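Local coordinates for protein proteolytically activated form of PPO4 Tyrosinase (Agaricus bisporus var. bisporus H97, PDB 4OUA) that probably hydroxylates monophenols to o-diphenols and oxidises these to o-quinones at a pair of copper ions, the first step of melanin synthesis, at residues A[28-33]-A[117-122]; A[216-221]-A[250-255]; A[221-226]-A[286-291]. All coordinates share one frame; numbering follows the deposited sequence.

Contact 1 (A[28-33]-A[117-122]). With TEW (6-tungstotellurate(VI)), chain G.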
loop_
_atom_site.group_PDB
_atom_site.type_symbol
_atom_site.label_atom_id
_atom_site.label_comp_id
_atom_site.label_asym_id
_atom_site.label_seq_id
_atom_site.Cartn_x
_atom_site.Cartn_y
_atom_site.Cartn_z
ATOM N N PHE A 28 8.118 0.586 15.598
ATOM C CA PHE A 28 7.670 -0.796 15.469
ATOM C C PHE A 28 6.600 -1.129 16.500
ATOM O O PHE A 28 5.599 -1.768 16.179
ATOM C CB PHE A 28 8.851 -1.758 15.601
ATOM C CG PHE A 28 8.501 -3.190 15.315
ATOM C CD1 PHE A 28 8.162 -3.590 14.034
ATOM C CD2 PHE A 28 8.518 -4.137 16.325
ATOM C CE1 PHE A 28 7.838 -4.908 13.765
ATOM C CE2 PHE A 28 8.197 -5.456 16.064
ATOM C CZ PHE A 28 7.856 -5.843 14.781
ATOM N N THR A 29 6.815 -0.692 17.739
ATOM C CA THR A 29 5.845 -0.900 18.809
ATOM C C THR A 29 4.516 -0.223 18.495
ATOM O O THR A 29 3.451 -0.813 18.680
ATOM C CB THR A 29 6.362 -0.364 20.156
ATOM O OG1 THR A 29 7.445 -1.182 20.617
ATOM C CG2 THR A 29 5.250 -0.376 21.191
ATOM N N LEU A 30 4.585 1.017 18.023
ATOM C CA LEU A 30 3.384 1.780 17.706
ATOM C C LEU A 30 2.631 1.159 16.539
ATOM O O LEU A 30 1.402 1.188 16.495
ATOM C CB LEU A 30 3.735 3.236 17.389
ATOM C CG LEU A 30 4.107 4.121 18.580
ATOM C CD1 LEU A 30 4.403 5.543 18.124
ATOM C CD2 LEU A 30 2.998 4.108 19.622
ATOM N N TYR A 31 3.376 0.591 15.598
ATOM C CA TYR A 31 2.783 -0.018 14.415
ATOM C C TYR A 31 2.063 -1.318 14.770
ATOM O O TYR A 31 0.957 -1.574 14.296
ATOM C CB TYR A 31 3.852 -0.271 13.349
ATOM C CG TYR A 31 3.290 -0.631 11.994
ATOM C CD1 TYR A 31 2.808 0.352 11.139
ATOM C CD2 TYR A 31 3.239 -1.953 11.569
ATOM C CE1 TYR A 31 2.291 0.030 9.898
ATOM C CE2 TYR A 31 2.723 -2.285 10.329
ATOM C CZ TYR A 31 2.251 -1.289 9.498
ATOM O OH TYR A 31 1.735 -1.611 8.263
ATOM N N ILE A 32 2.694 -2.132 15.611
ATOM C CA ILE A 32 2.109 -3.397 16.044
ATOM C C ILE A 32 0.868 -3.171 16.903
ATOM O O ILE A 32 -0.103 -3.926 16.822
ATOM C CB ILE A 32 3.119 -4.244 16.838
ATOM C CG1 ILE A 32 4.363 -4.531 15.992
ATOM C CG2 ILE A 32 2.476 -5.540 17.307
ATOM C CD1 ILE A 32 4.081 -5.320 14.735
ATOM N N ARG A 33 0.905 -2.131 17.728
ATOM C CA ARG A 33 -0.231 -1.792 18.575
ATOM C C ARG A 33 -1.383 -1.214 17.758
ATOM O O ARG A 33 -2.529 -1.638 17.900
ATOM C CB ARG A 33 0.184 -0.801 19.664
ATOM C CG ARG A 33 1.121 -1.375 20.713
ATOM C CD ARG A 33 0.489 -2.555 21.436
ATOM N NE ARG A 33 1.169 -2.855 22.694
ATOM C CZ ARG A 33 0.865 -3.881 23.484
ATOM N NH1 ARG A 33 -0.107 -4.718 23.147
ATOM N NH2 ARG A 33 1.537 -4.073 24.611
ATOM N N LYS A 117 5.879 11.845 26.027
ATOM C CA LYS A 117 6.164 12.783 24.944
ATOM C C LYS A 117 6.823 12.086 23.757
ATOM O O LYS A 117 6.387 12.244 22.617
ATOM C CB LYS A 117 7.056 13.926 25.434
ATOM C CG LYS A 117 6.308 15.059 26.118
ATOM C CD LYS A 117 7.275 16.036 26.768
ATOM C CE LYS A 117 8.344 16.494 25.788
ATOM N NZ LYS A 117 9.383 17.332 26.448
ATOM N N GLU A 118 7.874 11.318 24.030
ATOM C CA GLU A 118 8.610 10.637 22.970
ATOM C C GLU A 118 7.736 9.627 22.233
ATOM O O GLU A 118 7.907 9.410 21.035
ATOM C CB GLU A 118 9.855 9.947 23.533
ATOM C CG GLU A 118 11.042 10.882 23.727
ATOM C CD GLU A 118 12.314 10.143 24.099
ATOM O OE1 GLU A 118 12.222 8.983 24.553
ATOM O OE2 GLU A 118 13.408 10.724 23.929
ATOM N N TRP A 119 6.799 9.013 22.947
ATOM C CA TRP A 119 5.839 8.122 22.309
ATOM C C TRP A 119 4.820 8.942 21.528
ATOM O O TRP A 119 4.319 8.506 20.491
ATOM C CB TRP A 119 5.142 7.231 23.341
ATOM C CG TRP A 119 6.025 6.143 23.865
ATOM C CD1 TRP A 119 6.638 6.098 25.081
ATOM C CD2 TRP A 119 6.412 4.950 23.176
ATOM N NE1 TRP A 119 7.377 4.947 25.197
ATOM C CE2 TRP A 119 7.257 4.224 24.039
ATOM C CE3 TRP A 119 6.124 4.421 21.914
ATOM C CZ2 TRP A 119 7.815 2.998 23.683
ATOM C CZ3 TRP A 119 6.680 3.204 21.561
ATOM C CH2 TRP A 119 7.514 2.506 22.442
ATOM N N ALA A 120 4.521 10.134 22.029
ATOM C CA ALA A 120 3.605 11.036 21.346
ATOM C C ALA A 120 4.247 11.583 20.075
ATOM O O ALA A 120 3.581 11.744 19.052
ATOM C CB ALA A 120 3.191 12.169 22.264
ATOM N N GLN A 121 5.544 11.863 20.145
ATOM C CA GLN A 121 6.281 12.382 18.999
ATOM C C GLN A 121 6.500 11.297 17.951
ATOM O O GLN A 121 6.448 11.562 16.751
ATOM C CB GLN A 121 7.626 12.962 19.440
ATOM C CG GLN A 121 8.441 13.557 18.306
ATOM C CD GLN A 121 7.752 14.741 17.656
ATOM O OE1 GLN A 121 7.677 15.824 18.235
ATOM N NE2 GLN A 121 7.241 14.538 16.447
ATOM N N ALA A 122 6.748 10.076 18.415
ATOM C CA ALA A 122 6.954 8.942 17.522
ATOM C C ALA A 122 5.700 8.670 16.699
ATOM O O ALA A 122 5.781 8.345 15.515
ATOM C CB ALA A 122 7.352 7.705 18.315
HETATM O O1 TEW G . 11.546 9.748 30.000
HETATM O O2 TEW G . 11.352 11.080 32.207
HETATM O O3 TEW G . 13.736 10.967 30.537
HETATM O O4 TEW G . 11.553 8.583 32.484
HETATM O O5 TEW G . 13.918 10.056 33.101
HETATM O O6 TEW G . 13.814 8.243 31.044
HETATM O O7 TEW G . 11.551 12.307 29.613
HETATM O O8 TEW G . 13.780 9.396 28.213
HETATM O O9 TEW G . 14.033 12.143 28.063
HETATM O O10 TEW G . 11.605 10.921 27.455
HETATM O O11 TEW G . 9.179 12.495 31.236
HETATM O O12 TEW G . 9.247 11.231 28.990
HETATM O O13 TEW G . 9.148 9.878 31.387
HETATM O O14 TEW G . 8.902 11.009 33.615
HETATM O O15 TEW G . 11.053 9.875 34.876
HETATM O O16 TEW G . 9.176 8.206 33.759
HETATM O O17 TEW G . 9.393 13.730 28.602
HETATM O O18 TEW G . 9.429 12.166 26.248
HETATM O O19 TEW G . 11.581 13.686 27.037
HETATM O O20 TEW G . 6.947 11.541 30.441
HETATM O O21 TEW G . 6.854 12.733 28.112
HETATM O O22 TEW G . 7.253 14.383 30.265
HETATM O O23 TEW G . 6.826 12.614 32.960
HETATM O O31 TEW G . 6.521 9.893 32.626
HETATM TE TE1 TEW G . 10.349 11.135 30.566
HETATM W W1 TEW G . 13.002 9.603 31.705
HETATM W W2 TEW G . 13.052 10.892 28.728
HETATM W W3 TEW G . 10.166 9.589 33.430
HETATM W W4 TEW G . 10.482 12.461 27.576
HETATM W W5 TEW G . 7.858 12.971 29.499
HETATM W W6 TEW G . 7.564 11.209 32.239
#
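Thr29 meets the six-membered ring of Trp119 with its carbon side: CB lies 3.8 Å from CH2 of Trp119. The threonine CG2, anti to the backbone N, leans on the same end of the indole, while OG1 turns to Thr152 N and the carbonyl of Glu25. One residue on, Leu30 carries the largest share of its helix. Its CG lies in the indole plane at the edge, 3.9 Å from CE3 of Trp119, and its two methyls divide the work, CD2 going to Trp119 and CD1 reaching CB of Ala122 at 3.7 Å. The segments cross at -70° with axes 10.8 Å apart, a separation filled by the indole and Leu30 together. Strand 148-152 and helix 86-109 also pack here, Trp119 touching Thr152 and Ala109 and Leu30 touching Ile108, away from the copper sites.

At the start of helix 116-125, the tungstotellurate accepts a bond from the backbone N of Glu118 (to O18, 2.8 Å), and ND1 of the His115 side chain is also hydrogen-bonded to it. Glu118 OE1 forms a long, weak ion pair with Lys26, which makes a cation-pi contact with Trp119; a leucine in place of Glu118 would probably leave Lys26 without this carboxylate mate.

Between the helices the side chains meet through carbon, with no hydrogen bond across, so they are held here mainly by van der Waals packing, while polar and ionic bonds lie at the margins.

Contact 2 (A[216-221]-A[250-255]). With CU1 (copper (I) ion), chain D.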
loop_
_atom_site.group_PDB
_atom_site.type_symbol
_atom_site.label_atom_id
_atom_site.label_comp_id
_atom_site.label_asym_id
_atom_site.label_seq_id
_atom_site.Cartn_x
_atom_site.Cartn_y
_atom_site.Cartn_z
ATOM N N ARG A 216 14.400 -7.519 -9.470
ATOM C CA ARG A 216 15.246 -6.332 -9.494
ATOM C C ARG A 216 15.384 -5.790 -10.914
ATOM O O ARG A 216 15.359 -4.579 -11.133
ATOM C CB ARG A 216 16.631 -6.634 -8.915
ATOM C CG ARG A 216 17.631 -5.507 -9.127
ATOM C CD ARG A 216 19.005 -5.841 -8.572
ATOM N NE ARG A 216 19.008 -5.916 -7.114
ATOM C CZ ARG A 216 20.110 -5.948 -6.371
ATOM N NH1 ARG A 216 21.302 -5.905 -6.951
ATOM N NH2 ARG A 216 20.022 -6.017 -5.050
ATOM N N GLU A 217 15.528 -6.697 -11.875
ATOM C CA GLU A 217 15.662 -6.315 -13.274
ATOM C C GLU A 217 14.368 -5.716 -13.815
ATOM O O GLU A 217 14.395 -4.738 -14.561
ATOM C CB GLU A 217 16.080 -7.520 -14.118
ATOM C CG GLU A 217 17.469 -8.045 -13.795
ATOM C CD GLU A 217 17.867 -9.216 -14.671
ATOM O OE1 GLU A 217 16.985 -10.034 -15.011
ATOM O OE2 GLU A 217 19.062 -9.315 -15.025
ATOM N N LYS A 218 13.236 -6.307 -13.441
ATOM C CA LYS A 218 11.939 -5.779 -13.843
ATOM C C LYS A 218 11.730 -4.371 -13.296
ATOM O O LYS A 218 11.242 -3.486 -14.000
ATOM C CB LYS A 218 10.805 -6.689 -13.370
ATOM C CG LYS A 218 10.651 -7.985 -14.146
ATOM C CD LYS A 218 9.253 -8.556 -13.947
ATOM C CE LYS A 218 9.107 -9.940 -14.558
ATOM N NZ LYS A 218 9.820 -10.978 -13.764
ATOM N N THR A 219 12.104 -4.174 -12.034
ATOM C CA THR A 219 11.935 -2.884 -11.374
ATOM C C THR A 219 12.833 -1.823 -11.994
ATOM O O THR A 219 12.424 -0.678 -12.173
ATOM C CB THR A 219 12.235 -2.977 -9.870
ATOM O OG1 THR A 219 11.408 -3.986 -9.277
ATOM C CG2 THR A 219 11.965 -1.643 -9.194
ATOM N N TYR A 220 14.060 -2.216 -12.316
ATOM C CA TYR A 220 15.024 -1.317 -12.941
ATOM C C TYR A 220 14.483 -0.744 -14.246
ATOM O O TYR A 220 14.429 0.473 -14.422
ATOM C CB TYR A 220 16.346 -2.048 -13.187
ATOM C CG TYR A 220 17.425 -1.195 -13.810
ATOM C CD1 TYR A 220 18.152 -0.291 -13.046
ATOM C CD2 TYR A 220 17.726 -1.299 -15.163
ATOM C CE1 TYR A 220 19.142 0.490 -13.614
ATOM C CE2 TYR A 220 18.717 -0.522 -15.738
ATOM C CZ TYR A 220 19.420 0.370 -14.959
ATOM O OH TYR A 220 20.403 1.145 -15.529
ATOM N N ASN A 221 14.075 -1.626 -15.153
ATOM C CA ASN A 221 13.574 -1.212 -16.461
ATOM C C ASN A 221 12.294 -0.388 -16.366
ATOM O O ASN A 221 12.018 0.445 -17.229
ATOM C CB ASN A 221 13.333 -2.434 -17.349
ATOM C CG ASN A 221 14.603 -3.212 -17.626
ATOM O OD1 ASN A 221 15.659 -2.632 -17.879
ATOM N ND2 ASN A 221 14.508 -4.535 -17.573
ATOM N N HIS A 250 4.099 -4.331 -10.569
ATOM C CA HIS A 250 3.378 -4.384 -9.304
ATOM C C HIS A 250 2.578 -5.677 -9.154
ATOM O O HIS A 250 2.359 -6.158 -8.040
ATOM C CB HIS A 250 2.456 -3.167 -9.190
ATOM C CG HIS A 250 1.191 -3.430 -8.435
ATOM N ND1 HIS A 250 0.014 -3.791 -9.055
ATOM C CD2 HIS A 250 0.916 -3.375 -7.111
ATOM C CE1 HIS A 250 -0.929 -3.953 -8.144
ATOM N NE2 HIS A 250 -0.407 -3.712 -6.955
ATOM N N ASP A 251 2.152 -6.238 -10.273
ATOM C CA ASP A 251 1.324 -7.442 -10.270
ATOM C C ASP A 251 2.094 -8.671 -9.798
ATOM O O ASP A 251 1.523 -9.561 -9.169
ATOM C CB ASP A 251 0.748 -7.701 -11.663
ATOM C CG ASP A 251 -0.237 -6.635 -12.095
ATOM O OD1 ASP A 251 -0.836 -5.983 -11.214
ATOM O OD2 ASP A 251 -0.416 -6.454 -13.319
ATOM N N ASP A 252 3.385 -8.719 -10.107
ATOM C CA ASP A 252 4.217 -9.871 -9.768
ATOM C C ASP A 252 4.282 -10.122 -8.263
ATOM O O ASP A 252 4.393 -11.266 -7.823
ATOM C CB ASP A 252 5.633 -9.689 -10.323
ATOM C CG ASP A 252 5.687 -9.797 -11.837
ATOM O OD1 ASP A 252 4.680 -9.459 -12.495
ATOM O OD2 ASP A 252 6.737 -10.218 -12.367
ATOM N N ILE A 253 4.214 -9.056 -7.474
ATOM C CA ILE A 253 4.309 -9.188 -6.024
ATOM C C ILE A 253 3.032 -9.774 -5.432
ATOM O O ILE A 253 3.079 -10.494 -4.437
ATOM C CB ILE A 253 4.608 -7.841 -5.347
ATOM C CG1 ILE A 253 5.871 -7.215 -5.941
ATOM C CG2 ILE A 253 4.758 -8.028 -3.845
ATOM C CD1 ILE A 253 7.102 -8.081 -5.800
ATOM N N HIS A 254 1.908 -9.467 -6.034
ATOM C CA HIS A 254 0.638 -10.043 -5.602
ATOM C C HIS A 254 0.607 -11.534 -5.908
ATOM O O HIS A 254 0.058 -12.324 -5.141
ATOM C CB HIS A 254 -0.542 -9.336 -6.274
ATOM C CG HIS A 254 -0.868 -8.002 -5.675
ATOM N ND1 HIS A 254 -1.449 -7.867 -4.433
ATOM C CD2 HIS A 254 -0.695 -6.745 -6.149
ATOM C CE1 HIS A 254 -1.619 -6.584 -4.167
ATOM N NE2 HIS A 254 -1.167 -5.881 -5.189
ATOM N N GLY A 255 1.190 -11.922 -7.038
ATOM C CA GLY A 255 1.258 -13.315 -7.437
ATOM C C GLY A 255 2.176 -14.132 -6.550
ATOM O O GLY A 255 1.827 -15.237 -6.139
HETATM CU CU CU1 D . -1.897 -4.106 -5.724
HETATM O O HOH W 1 -3.977 -3.811 -6.585
#
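Lys218 and Asp252 make the whole of this contact, a single salt bridge between helices 201-224 and 246-258. The ammonium NZ of Lys218 stands 3.5 Å from OD2 of Asp252, and CD and CE of the lysine lie near the same oxygen. A bend at the last torsion (chi4 73°) turns NZ aside from the otherwise extended chain, and the two side chains run nearly perpendicular to each other. Only 62 Å² is buried, and both residues remain partly exposed, which suggests a bridge weakened by solvent and adding modestly to the hold between the helices.

The inward side of 250-255 is the closely packed one, where the His250 ring meets that of His281 and touches Val285. His250 and His254, one helical turn apart, bind one copper ion through NE2, each at 2.0 Å; His282 supplies the third histidine and a water lies 2.3 Å from the metal. This is one half of the type 3 dicopper centre of tyrosinases. NE2 of His250 lies in the ring plane of His254, at its edge. On the far side of the His250 ring, ND1 makes a weak hydrogen bond to OD1 of Asp251, whose OD2 is held by His235.

Around the bridge, Ile253 and Thr219 turn inward to helix 277-295, touching His281 and His288 respectively, while Tyr220 packs on helix 362-377. Helix 201-224 thus packs beside helices 246-258 and 277-295, both of which carry ligands of this copper.

Contact 3 (A[221-226]-A[286-291])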
loop_
_atom_site.group_PDB
_atom_site.type_symbol
_atom_site.label_atom_id
_atom_site.label_comp_id
_atom_site.label_asym_id
_atom_site.label_seq_id
_atom_site.Cartn_x
_atom_site.Cartn_y
_atom_site.Cartn_z
ATOM N N ASN A 221 14.075 -1.626 -15.153
ATOM C CA ASN A 221 13.574 -1.212 -16.461
ATOM C C ASN A 221 12.294 -0.388 -16.366
ATOM O O ASN A 221 12.018 0.445 -17.229
ATOM C CB ASN A 221 13.333 -2.434 -17.349
ATOM C CG ASN A 221 14.603 -3.212 -17.626
ATOM O OD1 ASN A 221 15.659 -2.632 -17.879
ATOM N ND2 ASN A 221 14.508 -4.535 -17.573
ATOM N N MET A 222 11.517 -0.627 -15.316
ATOM C CA MET A 222 10.272 0.103 -15.105
ATOM C C MET A 222 10.550 1.553 -14.740
ATOM O O MET A 222 9.941 2.472 -15.287
ATOM C CB MET A 222 9.439 -0.573 -14.013
ATOM C CG MET A 222 8.199 0.200 -13.583
ATOM S SD MET A 222 8.492 1.267 -12.158
ATOM C CE MET A 222 9.183 0.095 -10.993
ATOM N N LEU A 223 11.487 1.748 -13.817
ATOM C CA LEU A 223 11.812 3.073 -13.303
ATOM C C LEU A 223 12.520 3.949 -14.333
ATOM O O LEU A 223 12.194 5.125 -14.488
ATOM C CB LEU A 223 12.681 2.946 -12.050
ATOM C CG LEU A 223 12.008 2.310 -10.832
ATOM C CD1 LEU A 223 13.021 2.031 -9.731
ATOM C CD2 LEU A 223 10.885 3.202 -10.321
ATOM N N LYS A 224 13.487 3.371 -15.039
ATOM C CA LYS A 224 14.335 4.143 -15.941
ATOM C C LYS A 224 13.694 4.427 -17.296
ATOM O O LYS A 224 13.858 5.514 -17.845
ATOM C CB LYS A 224 15.669 3.424 -16.158
ATOM C CG LYS A 224 16.521 3.297 -14.907
ATOM C CD LYS A 224 17.998 3.361 -15.249
ATOM C CE LYS A 224 18.336 4.678 -15.931
ATOM N NZ LYS A 224 19.788 4.804 -16.240
ATOM N N PHE A 225 12.968 3.453 -17.835
ATOM C CA PHE A 225 12.490 3.550 -19.211
ATOM C C PHE A 225 10.973 3.641 -19.318
ATOM O O PHE A 225 10.294 2.641 -19.545
ATOM C CB PHE A 225 13.002 2.356 -20.017
ATOM C CG PHE A 225 14.466 2.084 -19.819
ATOM C CD1 PHE A 225 15.421 2.926 -20.366
ATOM C CD2 PHE A 225 14.888 0.994 -19.077
ATOM C CE1 PHE A 225 16.769 2.682 -20.182
ATOM C CE2 PHE A 225 16.234 0.744 -18.891
ATOM C CZ PHE A 225 17.177 1.589 -19.445
ATOM N N ASN A 226 10.458 4.857 -19.163
ATOM C CA ASN A 226 9.030 5.144 -19.289
ATOM C C ASN A 226 8.796 6.630 -19.541
ATOM O O ASN A 226 8.645 7.407 -18.599
ATOM C CB ASN A 226 8.268 4.710 -18.035
ATOM C CG ASN A 226 7.853 3.257 -18.076
ATOM O OD1 ASN A 226 6.920 2.885 -18.790
ATOM N ND2 ASN A 226 8.537 2.424 -17.300
ATOM N N ASP A 286 4.325 3.244 -4.323
ATOM C CA ASP A 286 4.214 4.693 -4.321
ATOM C C ASP A 286 5.596 5.333 -4.346
ATOM O O ASP A 286 5.776 6.415 -4.904
ATOM C CB ASP A 286 3.430 5.171 -3.100
ATOM C CG ASP A 286 3.114 6.650 -3.155
ATOM O OD1 ASP A 286 2.077 7.013 -3.747
ATOM O OD2 ASP A 286 3.901 7.449 -2.605
ATOM N N ARG A 287 6.569 4.657 -3.742
ATOM C CA ARG A 287 7.942 5.147 -3.732
ATOM C C ARG A 287 8.527 5.110 -5.136
ATOM O O ARG A 287 9.320 5.970 -5.515
ATOM C CB ARG A 287 8.810 4.325 -2.779
ATOM C CG ARG A 287 10.208 4.892 -2.581
ATOM C CD ARG A 287 11.003 4.079 -1.576
ATOM N NE ARG A 287 11.450 2.810 -2.139
ATOM C CZ ARG A 287 12.685 2.582 -2.571
ATOM N NH1 ARG A 287 13.603 3.535 -2.495
ATOM N NH2 ARG A 287 13.006 1.398 -3.071
ATOM N N HIS A 288 8.129 4.099 -5.902
ATOM C CA HIS A 288 8.541 3.980 -7.293
ATOM C C HIS A 288 8.038 5.179 -8.086
ATOM O O HIS A 288 8.760 5.744 -8.908
ATOM C CB HIS A 288 8.016 2.677 -7.904
ATOM C CG HIS A 288 8.700 1.450 -7.390
ATOM N ND1 HIS A 288 8.239 0.177 -7.648
ATOM C CD2 HIS A 288 9.819 1.299 -6.639
ATOM C CE1 HIS A 288 9.042 -0.705 -7.078
ATOM N NE2 HIS A 288 10.007 -0.050 -6.459
ATOM N N LEU A 289 6.793 5.562 -7.824
ATOM C CA LEU A 289 6.196 6.718 -8.475
ATOM C C LEU A 289 6.975 7.987 -8.146
ATOM O O LEU A 289 7.199 8.827 -9.015
ATOM C CB LEU A 289 4.733 6.866 -8.057
ATOM C CG LEU A 289 3.942 7.980 -8.741
ATOM C CD1 LEU A 289 3.963 7.795 -10.247
ATOM C CD2 LEU A 289 2.516 8.005 -8.221
ATOM N N SER A 290 7.391 8.117 -6.889
ATOM C CA SER A 290 8.182 9.266 -6.457
ATOM C C SER A 290 9.542 9.283 -7.146
ATOM O O SER A 290 10.010 10.334 -7.582
ATOM C CB SER A 290 8.366 9.259 -4.937
ATOM O OG SER A 290 7.136 9.473 -4.268
ATOM N N LEU A 291 10.171 8.114 -7.239
ATOM C CA LEU A 291 11.470 7.987 -7.893
ATOM C C LEU A 291 11.361 8.261 -9.388
ATOM O O LEU A 291 12.198 8.955 -9.968
ATOM C CB LEU A 291 12.058 6.595 -7.660
ATOM C CG LEU A 291 12.581 6.288 -6.257
ATOM C CD1 LEU A 291 13.170 4.887 -6.203
ATOM C CD2 LEU A 291 13.614 7.318 -5.834
#
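Leu223 and His288 dominate the meeting of helices 201-224 and 277-295. In the tyrosinase fold the two copper ions are held by histidines from a four-helix bundle, and helix 277-295, which carries His282, is one of its helices. CD2 of Leu223 does the touching for its residue: it lies 3.6 Å from the carbonyl O of His288 and 3.8 Å from CB of the same histidine, so that one methyl rests on both backbone and side chain. The leucine is directed across the gap with CG anti to its carbonyl carbon (chi1 -66°). Farther along helix 277-295, CD2 just reaches CB of Leu291 at 4.5 Å, a looser contact.

His288 is also approached by Met222, the third main contributor. Two bends in the methionine chain, at chi2 and chi3, bring its terminal methyl round to the imidazole, while SD stands 5.2 Å from the ring centroid and 42° off the normal, an oblique sulfur-aromatic approach. The histidine therefore meets a methyl from each of two consecutive residues, and no hydrogen bond joins the segments.

His288 is not a copper ligand, though its side chain lies about 7 Å from that of His250 and about 11 Å from the bound copper. Helix 246-258 adds to the packing, Leu246 touching both Met222 and His288. Beyond the end of helix 201-224, Asn226 is hydrogen-bonded through ND2 to Asn244 and through its backbone N and O to Tyr296 and Trp292. At the ring itself, the closest approach is made by CE of Met222, 3.5 Å from ND1 of His288.

In the fold
Contacts 1 and 3 are buried and without hydrogen bonds across them, contact 1 apolar and contact 3 pairing methyl groups with a histidine, whereas contact 2 is a surface salt bridge. Contacts 2 and 3, their centres 11 Å apart, share Asn221 and both use the C-terminal part of helix 201-224, contact 3 running on into the loop after it. They touch directly where CG2 of Thr219 lies 3.7 Å from NE2 of His288. Their partner helices, 246-258 and 277-295, carry the ligands of one copper. Contact 1 stands apart, its centre about 32 Å from that of contact 2 and on the opposite side of the chain's centre, away from the copper ions, with the tungstotellurate bound at one end.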